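Local coordinates for protein Moesin/ezrin/radixin homolog 2 (Drosophila melanogaster, PDB 7EDR) that probably acts as a merlin/ERM-family scaffold that links membrane proteins to signalling at the cell cortex through its FERM domain, at residues G38-Y44 / E95-T101; N55-K60 / D276-M282; Y145-M149 / K176-M180. All blocks are in the same frame, centred on the assembly; numbering follows the deposited sequence.

Interaction 1: G38-Y44 / E95-T101; sequences GLRESWY and ELIQEIT
Glu41 and Gln98 lie side by side and run in opposite directions, each ending at the other's backbone. Extended beyond CG (chi2 164°), the Glu41 side chain carries its carboxylate to the turn before helix 99-114. There Glu41 OE2 accepts from Ile97 N at 2.8 Å on its syn side, somewhat out of the carboxylate plane. Glu41 OE1 is gripped by two donors from opposite faces of the carboxylate: Gln98 N, at 2.8 Å, and the hydroxyl OG1 of Thr101. The two segments belong to different lobes of the FERM cloverleaf. Residues 38-44 leave the helix of the ubiquitin-like lobe through a Schellman motif at Gly38, while 95-101 run from the end of helix 92-95 into the start of helix 99-114 in the central lobe, with Gln98 at the N-cap position. Gln98 is also extended beyond CG, and its amide bridges the loop. Gln98 OE1 accepts from Arg40 N, in the carbonyl plane on a lone pair, and from Glu41 N, tilted from that plane; Gln98 NE2 donates to Gly38 O at 3.1 Å, 30° out of the amide plane. Near Gly38, Ile100 CG2 lies 4.3 Å from Leu39 CD1. Beside Glu95, Leu96 CD2 approaches Tyr44 CE2 to 3.7 Å, and a water joins Tyr44 OH to Glu95 OE1, which also pairs with Arg297, while OE2 of the same carboxylate accepts from Asn91 N.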
# COMPACT_ATOMS: atom_id res chain seq x y z
N GLY C 38 -15.00 -17.46 -11.68
CA GLY C 38 -13.71 -16.81 -11.58
C GLY C 38 -13.73 -15.49 -10.83
O GLY C 38 -12.89 -14.62 -11.09
N LEU C 39 -14.67 -15.32 -9.90
CA LEU C 39 -14.81 -14.07 -9.17
C LEU C 39 -14.04 -14.17 -7.86
O LEU C 39 -14.36 -15.02 -7.02
CB LEU C 39 -16.29 -13.78 -8.90
CG LEU C 39 -16.52 -12.58 -7.97
CD1 LEU C 39 -16.29 -11.27 -8.70
CD2 LEU C 39 -17.90 -12.62 -7.33
N ARG C 40 -13.04 -13.31 -7.69
CA ARG C 40 -12.33 -13.23 -6.41
C ARG C 40 -12.75 -12.04 -5.56
O ARG C 40 -12.66 -12.11 -4.34
CB ARG C 40 -10.82 -13.17 -6.65
CG ARG C 40 -10.31 -14.39 -7.41
CD ARG C 40 -8.80 -14.48 -7.33
NE ARG C 40 -8.22 -15.38 -8.32
CZ ARG C 40 -8.12 -16.70 -8.17
NH1 ARG C 40 -8.59 -17.28 -7.07
NH2 ARG C 40 -7.56 -17.45 -9.12
N GLU C 41 -13.24 -10.95 -6.16
CA GLU C 41 -13.74 -9.82 -5.37
C GLU C 41 -15.17 -10.13 -4.91
O GLU C 41 -16.15 -9.52 -5.33
CB GLU C 41 -13.68 -8.53 -6.16
CG GLU C 41 -12.30 -8.18 -6.64
CD GLU C 41 -12.35 -7.12 -7.74
OE1 GLU C 41 -12.58 -7.50 -8.92
OE2 GLU C 41 -12.17 -5.91 -7.43
N SER C 42 -15.27 -11.12 -4.02
CA SER C 42 -16.57 -11.64 -3.66
C SER C 42 -17.32 -10.75 -2.68
O SER C 42 -18.50 -11.00 -2.43
CB SER C 42 -16.42 -13.04 -3.05
OG SER C 42 -15.76 -13.00 -1.79
N TRP C 43 -16.65 -9.75 -2.10
CA TRP C 43 -17.23 -8.99 -1.00
C TRP C 43 -18.42 -8.12 -1.43
O TRP C 43 -19.27 -7.80 -0.59
CB TRP C 43 -16.15 -8.12 -0.36
CG TRP C 43 -15.06 -7.67 -1.28
CD1 TRP C 43 -15.09 -6.59 -2.12
CD2 TRP C 43 -13.77 -8.27 -1.45
NE1 TRP C 43 -13.90 -6.48 -2.80
CE2 TRP C 43 -13.07 -7.50 -2.40
CE3 TRP C 43 -13.13 -9.37 -0.87
CZ2 TRP C 43 -11.77 -7.81 -2.80
CZ3 TRP C 43 -11.84 -9.68 -1.27
CH2 TRP C 43 -11.17 -8.91 -2.23
N TYR C 44 -18.51 -7.75 -2.71
CA TYR C 44 -19.64 -6.96 -3.16
C TYR C 44 -20.92 -7.77 -3.29
O TYR C 44 -22.01 -7.18 -3.38
CB TYR C 44 -19.32 -6.30 -4.51
CG TYR C 44 -18.06 -5.45 -4.55
CD1 TYR C 44 -17.97 -4.25 -3.86
CD2 TYR C 44 -16.96 -5.84 -5.32
CE1 TYR C 44 -16.83 -3.47 -3.91
CE2 TYR C 44 -15.82 -5.07 -5.38
CZ TYR C 44 -15.75 -3.88 -4.67
OH TYR C 44 -14.61 -3.09 -4.72
N GLU C 95 -11.26 0.77 -7.90
CA GLU C 95 -11.54 -0.30 -6.96
C GLU C 95 -11.94 -1.62 -7.60
O GLU C 95 -11.68 -2.66 -6.99
CB GLU C 95 -12.65 0.15 -5.98
CG GLU C 95 -12.23 1.33 -5.12
CD GLU C 95 -13.41 2.01 -4.42
OE1 GLU C 95 -14.35 1.29 -4.02
OE2 GLU C 95 -13.39 3.26 -4.28
N LEU C 96 -12.54 -1.62 -8.79
CA LEU C 96 -12.92 -2.87 -9.44
C LEU C 96 -11.69 -3.44 -10.16
O LEU C 96 -11.20 -2.86 -11.12
CB LEU C 96 -14.09 -2.65 -10.39
CG LEU C 96 -15.41 -2.27 -9.71
CD1 LEU C 96 -16.60 -2.37 -10.67
CD2 LEU C 96 -15.69 -3.10 -8.45
N ILE C 97 -11.20 -4.58 -9.68
CA ILE C 97 -9.91 -5.11 -10.12
C ILE C 97 -10.06 -6.05 -11.31
O ILE C 97 -9.36 -5.92 -12.31
CB ILE C 97 -9.21 -5.82 -8.94
CG1 ILE C 97 -9.06 -4.86 -7.74
CG2 ILE C 97 -7.88 -6.42 -9.41
CD1 ILE C 97 -8.89 -5.57 -6.37
N GLN C 98 -10.96 -7.03 -11.20
CA GLN C 98 -11.10 -8.08 -12.21
C GLN C 98 -12.10 -7.67 -13.29
O GLN C 98 -12.96 -6.81 -13.09
CB GLN C 98 -11.59 -9.38 -11.57
CG GLN C 98 -10.83 -9.89 -10.37
CD GLN C 98 -11.38 -11.24 -9.93
OE1 GLN C 98 -12.25 -11.31 -9.06
NE2 GLN C 98 -10.93 -12.31 -10.59
N GLU C 99 -12.01 -8.35 -14.44
CA GLU C 99 -12.95 -8.06 -15.50
C GLU C 99 -14.31 -8.69 -15.23
O GLU C 99 -15.34 -8.08 -15.53
CB GLU C 99 -12.40 -8.52 -16.84
CG GLU C 99 -11.50 -7.48 -17.48
CD GLU C 99 -10.67 -8.04 -18.63
OE1 GLU C 99 -9.48 -7.64 -18.76
OE2 GLU C 99 -11.20 -8.88 -19.41
N ILE C 100 -14.35 -9.88 -14.64
CA ILE C 100 -15.64 -10.48 -14.31
C ILE C 100 -16.42 -9.56 -13.37
O ILE C 100 -17.63 -9.36 -13.53
CB ILE C 100 -15.46 -11.90 -13.75
CG1 ILE C 100 -16.82 -12.53 -13.40
CG2 ILE C 100 -14.52 -11.90 -12.53
CD1 ILE C 100 -17.82 -12.49 -14.54
N THR C 101 -15.73 -8.96 -12.38
CA THR C 101 -16.37 -8.02 -11.47
C THR C 101 -16.93 -6.82 -12.23
O THR C 101 -18.10 -6.45 -12.05
CB THR C 101 -15.38 -7.54 -10.40
OG1 THR C 101 -14.63 -8.65 -9.87
CG2 THR C 101 -16.13 -6.85 -9.27
O HOH W 1 -14.06 -1.09 -2.81

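Interaction 2: N55-K60 / D276-M282; sequences NVSWLK and DLHINKM
His278 projects from the first turn of helix 277-297 against Asn55 and Val56. Its ring makes the polar link: His278 NE2 donates to Val56 O (2.9 Å, N-H···O 165°), with the acceptor in the ring plane but the donor well above the carbonyl plane of Val56. CG of His278 is anti to the backbone N (chi1 176°), which turns the imidazole outward to the strand, while Asp276, the N-cap residue, accepts from His278 N through OD2. Asn55 CB lies over the centre of the His278 ring in a CH-pi contact, 3.6 Å from the centroid, the amide plane nearly parallel to it. The apolar share falls to Met282, whose doubly bent chain brings Met282 CE to 3.4 Å from Trp58 CD1; Trp58 in turn makes a cation-pi contact with Lys86. Of the charged groups, Lys60 and Lys281 meet tip to tip, NZ to NZ 4.1 Å, like charges that would probably repel somewhat; Lys281 also has a long, weak ion pair with Asp285. Strand 56-58 edges the ubiquitin-like sheet and helix 277-297 closes the PH-like lobe, which places the contact at the F1-F3 interface of the FERM cloverleaf.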
# COMPACT_ATOMS: atom_id res chain seq x y z
N ASN C 55 -40.79 -12.46 1.40
CA ASN C 55 -39.79 -11.47 1.74
C ASN C 55 -38.53 -11.76 0.94
O ASN C 55 -38.07 -12.91 0.89
CB ASN C 55 -39.49 -11.47 3.24
CG ASN C 55 -40.60 -10.81 4.04
OD1 ASN C 55 -41.29 -9.91 3.54
ND2 ASN C 55 -40.78 -11.24 5.29
N VAL C 56 -38.01 -10.73 0.28
CA VAL C 56 -36.75 -10.83 -0.44
C VAL C 56 -35.60 -10.81 0.57
O VAL C 56 -35.48 -9.88 1.38
CB VAL C 56 -36.63 -9.69 -1.47
CG1 VAL C 56 -35.27 -9.67 -2.09
CG2 VAL C 56 -37.68 -9.88 -2.56
N SER C 57 -34.78 -11.86 0.55
CA SER C 57 -33.74 -12.06 1.53
C SER C 57 -32.42 -12.35 0.83
O SER C 57 -32.37 -12.66 -0.36
CB SER C 57 -34.09 -13.22 2.49
OG SER C 57 -35.38 -13.04 3.06
N TRP C 58 -31.33 -12.25 1.60
CA TRP C 58 -30.01 -12.66 1.16
C TRP C 58 -29.62 -13.93 1.90
O TRP C 58 -29.94 -14.09 3.08
CB TRP C 58 -28.98 -11.56 1.43
CG TRP C 58 -29.24 -10.29 0.71
CD1 TRP C 58 -29.95 -9.21 1.16
CD2 TRP C 58 -28.80 -9.96 -0.61
NE1 TRP C 58 -29.96 -8.22 0.20
CE2 TRP C 58 -29.26 -8.66 -0.90
CE3 TRP C 58 -28.04 -10.63 -1.58
CZ2 TRP C 58 -29.00 -8.02 -2.11
CZ3 TRP C 58 -27.78 -9.99 -2.78
CH2 TRP C 58 -28.26 -8.70 -3.04
N LEU C 59 -28.93 -14.83 1.21
CA LEU C 59 -28.53 -16.10 1.82
C LEU C 59 -27.51 -15.84 2.93
O LEU C 59 -26.57 -15.06 2.74
CB LEU C 59 -27.95 -17.04 0.76
CG LEU C 59 -27.85 -18.53 1.08
CD1 LEU C 59 -29.20 -19.11 1.48
CD2 LEU C 59 -27.32 -19.26 -0.13
N LYS C 60 -27.71 -16.48 4.08
CA LYS C 60 -26.73 -16.41 5.17
C LYS C 60 -25.63 -17.43 4.96
O LYS C 60 -25.87 -18.55 4.48
CB LYS C 60 -27.41 -16.62 6.52
CG LYS C 60 -28.19 -15.39 7.02
CD LYS C 60 -29.27 -15.79 8.02
CE LYS C 60 -29.70 -14.62 8.92
NZ LYS C 60 -29.42 -14.90 10.37
N ASP C 276 -41.53 -2.42 8.96
CA ASP C 276 -41.47 -3.86 8.70
C ASP C 276 -40.19 -4.40 9.32
O ASP C 276 -39.10 -3.93 8.99
CB ASP C 276 -41.57 -4.17 7.20
CG ASP C 276 -41.29 -5.66 6.85
OD1 ASP C 276 -41.11 -5.95 5.64
OD2 ASP C 276 -41.22 -6.55 7.73
N LEU C 277 -40.33 -5.36 10.23
CA LEU C 277 -39.18 -5.91 10.93
C LEU C 277 -38.20 -6.55 9.96
O LEU C 277 -36.98 -6.42 10.13
CB LEU C 277 -39.62 -6.92 11.98
CG LEU C 277 -40.71 -6.37 12.88
CD1 LEU C 277 -41.27 -7.45 13.82
CD2 LEU C 277 -40.17 -5.19 13.67
N HIS C 278 -38.70 -7.28 8.96
CA HIS C 278 -37.79 -7.90 8.00
C HIS C 278 -36.94 -6.85 7.31
O HIS C 278 -35.71 -6.98 7.25
CB HIS C 278 -38.55 -8.72 6.96
CG HIS C 278 -37.65 -9.28 5.90
ND1 HIS C 278 -36.92 -10.44 6.09
CD2 HIS C 278 -37.31 -8.82 4.67
CE1 HIS C 278 -36.19 -10.68 5.01
NE2 HIS C 278 -36.41 -9.71 4.14
N ILE C 279 -37.58 -5.81 6.78
CA ILE C 279 -36.85 -4.67 6.23
C ILE C 279 -35.84 -4.13 7.23
O ILE C 279 -34.77 -3.64 6.84
CB ILE C 279 -37.84 -3.57 5.79
CG1 ILE C 279 -38.62 -4.02 4.56
CG2 ILE C 279 -37.12 -2.24 5.54
CD1 ILE C 279 -37.74 -4.31 3.36
N ASN C 280 -36.13 -4.23 8.53
CA ASN C 280 -35.24 -3.65 9.52
C ASN C 280 -33.97 -4.46 9.66
O ASN C 280 -32.88 -3.91 9.80
CB ASN C 280 -35.95 -3.51 10.85
CG ASN C 280 -36.95 -2.38 10.83
OD1 ASN C 280 -37.08 -1.68 9.82
ND2 ASN C 280 -37.66 -2.19 11.94
N LYS C 281 -34.09 -5.79 9.61
CA LYS C 281 -32.91 -6.62 9.56
C LYS C 281 -32.08 -6.32 8.31
O LYS C 281 -30.84 -6.26 8.37
CB LYS C 281 -33.31 -8.09 9.62
CG LYS C 281 -32.14 -9.02 9.72
CD LYS C 281 -31.25 -8.65 10.90
CE LYS C 281 -29.91 -9.36 10.81
NZ LYS C 281 -30.09 -10.81 10.51
N MET C 282 -32.74 -6.11 7.16
CA MET C 282 -32.03 -5.79 5.93
C MET C 282 -31.33 -4.44 6.03
O MET C 282 -30.27 -4.24 5.45
CB MET C 282 -32.99 -5.76 4.73
CG MET C 282 -33.86 -6.98 4.60
SD MET C 282 -32.86 -8.47 4.39
CE MET C 282 -32.91 -8.57 2.60

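Interaction 3: Y145-M149 / K176-M180; sequences YKDGM and KTWYM
Lys176 and Asp147 form the salt bridge of this contact: NZ of Lys176 donates at 2.7 Å to OD2 of Asp147, which accepts on its syn lone pair. With CG anti to the backbone N (chi1 170°), the all-extended lysine chain carries NZ from helix 168-179 to the loop. On its way it passes over one face of the Tyr145 ring, with Lys176 CE 4.1 Å from the ring centroid in a CH-pi contact. The ring thus backs the aliphatic part of the lysine and leaves the ammonium group to the aspartate. Tyr145 also meets Tyr179, through CD1, which lies near the plane of the Tyr179 ring at its edge, 4.0 Å from Tyr179 CE2. Tyr179 OH is satisfied outside the two segments, by a hydrogen bond with Gly138 O. Met149 CE comes close to the same ring, 4.5 Å from Tyr179 CE2. On the helix side, Lys176 O accepts from Met180 N. In the loop, residues 146-149 make a type II beta turn with Gly148 at positive phi, and this turn presents Asp147 to helix 168-179, joining a connecting loop to a helix of the alpha-helical central (F2) lobe of the FERM domain.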
# COMPACT_ATOMS: atom_id res chain seq x y z
N TYR C 145 -21.70 -1.98 -39.85
CA TYR C 145 -22.90 -1.39 -39.26
C TYR C 145 -24.11 -1.62 -40.16
O TYR C 145 -24.00 -1.58 -41.38
CB TYR C 145 -22.73 0.11 -39.01
CG TYR C 145 -23.90 0.67 -38.23
CD1 TYR C 145 -23.91 0.64 -36.85
CD2 TYR C 145 -25.01 1.17 -38.88
CE1 TYR C 145 -24.99 1.12 -36.13
CE2 TYR C 145 -26.10 1.65 -38.18
CZ TYR C 145 -26.09 1.63 -36.80
OH TYR C 145 -27.17 2.11 -36.10
N LYS C 146 -25.27 -1.85 -39.54
CA LYS C 146 -26.52 -2.03 -40.28
C LYS C 146 -27.58 -1.10 -39.72
O LYS C 146 -28.04 -1.31 -38.59
CB LYS C 146 -26.99 -3.49 -40.20
CG LYS C 146 -25.86 -4.51 -40.25
CD LYS C 146 -26.37 -5.95 -40.18
CE LYS C 146 -27.10 -6.36 -41.46
NZ LYS C 146 -27.64 -7.76 -41.37
N ASP C 147 -27.97 -0.07 -40.50
CA ASP C 147 -29.03 0.87 -40.11
C ASP C 147 -30.29 0.11 -39.71
O ASP C 147 -30.97 -0.47 -40.56
CB ASP C 147 -29.37 1.85 -41.24
CG ASP C 147 -28.20 2.74 -41.63
OD1 ASP C 147 -27.84 2.74 -42.83
OD2 ASP C 147 -27.66 3.47 -40.77
N GLY C 148 -30.61 0.12 -38.42
CA GLY C 148 -31.54 -0.83 -37.84
C GLY C 148 -30.88 -1.90 -37.00
O GLY C 148 -31.56 -2.81 -36.53
N MET C 149 -29.56 -1.84 -36.83
CA MET C 149 -28.87 -2.61 -35.80
C MET C 149 -29.35 -2.27 -34.39
O MET C 149 -29.03 -3.01 -33.46
CB MET C 149 -27.36 -2.34 -35.90
CG MET C 149 -26.44 -3.32 -35.22
SD MET C 149 -24.85 -3.26 -36.08
CE MET C 149 -23.87 -2.24 -34.97
N LYS C 176 -26.52 6.31 -32.71
CA LYS C 176 -25.54 5.91 -33.71
C LYS C 176 -24.48 6.99 -33.93
O LYS C 176 -23.30 6.68 -34.12
CB LYS C 176 -26.23 5.58 -35.03
CG LYS C 176 -25.25 5.38 -36.17
CD LYS C 176 -25.93 5.27 -37.53
CE LYS C 176 -24.89 5.08 -38.64
NZ LYS C 176 -25.48 4.95 -40.01
N THR C 177 -24.90 8.26 -33.94
CA THR C 177 -23.95 9.33 -34.20
C THR C 177 -22.91 9.44 -33.10
O THR C 177 -21.72 9.68 -33.36
CB THR C 177 -24.71 10.65 -34.36
OG1 THR C 177 -25.72 10.49 -35.37
CG2 THR C 177 -23.75 11.77 -34.77
N TRP C 178 -23.34 9.26 -31.84
CA TRP C 178 -22.40 9.27 -30.73
C TRP C 178 -21.54 8.01 -30.73
O TRP C 178 -20.32 8.08 -30.52
CB TRP C 178 -23.17 9.41 -29.42
CG TRP C 178 -22.42 10.17 -28.40
CD1 TRP C 178 -21.07 10.23 -28.25
CD2 TRP C 178 -22.98 11.02 -27.40
NE1 TRP C 178 -20.75 11.07 -27.20
CE2 TRP C 178 -21.91 11.56 -26.66
CE3 TRP C 178 -24.28 11.38 -27.06
CZ2 TRP C 178 -22.10 12.42 -25.61
CZ3 TRP C 178 -24.47 12.23 -26.02
CH2 TRP C 178 -23.39 12.75 -25.30
N TYR C 179 -22.16 6.85 -30.96
CA TYR C 179 -21.41 5.60 -31.10
C TYR C 179 -20.28 5.73 -32.12
O TYR C 179 -19.15 5.32 -31.86
CB TYR C 179 -22.39 4.49 -31.48
CG TYR C 179 -21.81 3.18 -31.95
CD1 TYR C 179 -20.96 2.44 -31.14
CD2 TYR C 179 -22.16 2.64 -33.19
CE1 TYR C 179 -20.44 1.22 -31.56
CE2 TYR C 179 -21.67 1.42 -33.62
CZ TYR C 179 -20.81 0.71 -32.79
OH TYR C 179 -20.29 -0.49 -33.20
N MET C 180 -20.56 6.34 -33.28
CA MET C 180 -19.52 6.52 -34.30
C MET C 180 -18.29 7.26 -33.78
O MET C 180 -17.21 7.13 -34.36
CB MET C 180 -20.06 7.29 -35.51
CG MET C 180 -21.04 6.55 -36.39
SD MET C 180 -21.47 7.53 -37.86
CE MET C 180 -20.64 9.10 -37.55

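Overall arrangement
From the N terminus, the chain first builds the ubiquitin-like lobe, and the loop after its helix 26-37 is joined to the start of helix 99-114 by interaction 1, closing a loop of 50 residues between the first and central lobes. Strand 56-58, inside that loop, packs on helix 277-297 from near the chain's end, so interaction 2 crosses interaction 1 and ties the first lobe to the PH-like lobe. Interaction 3 opens after interaction 1 has closed, stays wholly within the central lobe, and is nested in the long loop of interaction 2. The centres of interactions 2 and 3 are about 44 Å apart, on opposite sides of the chain's centre.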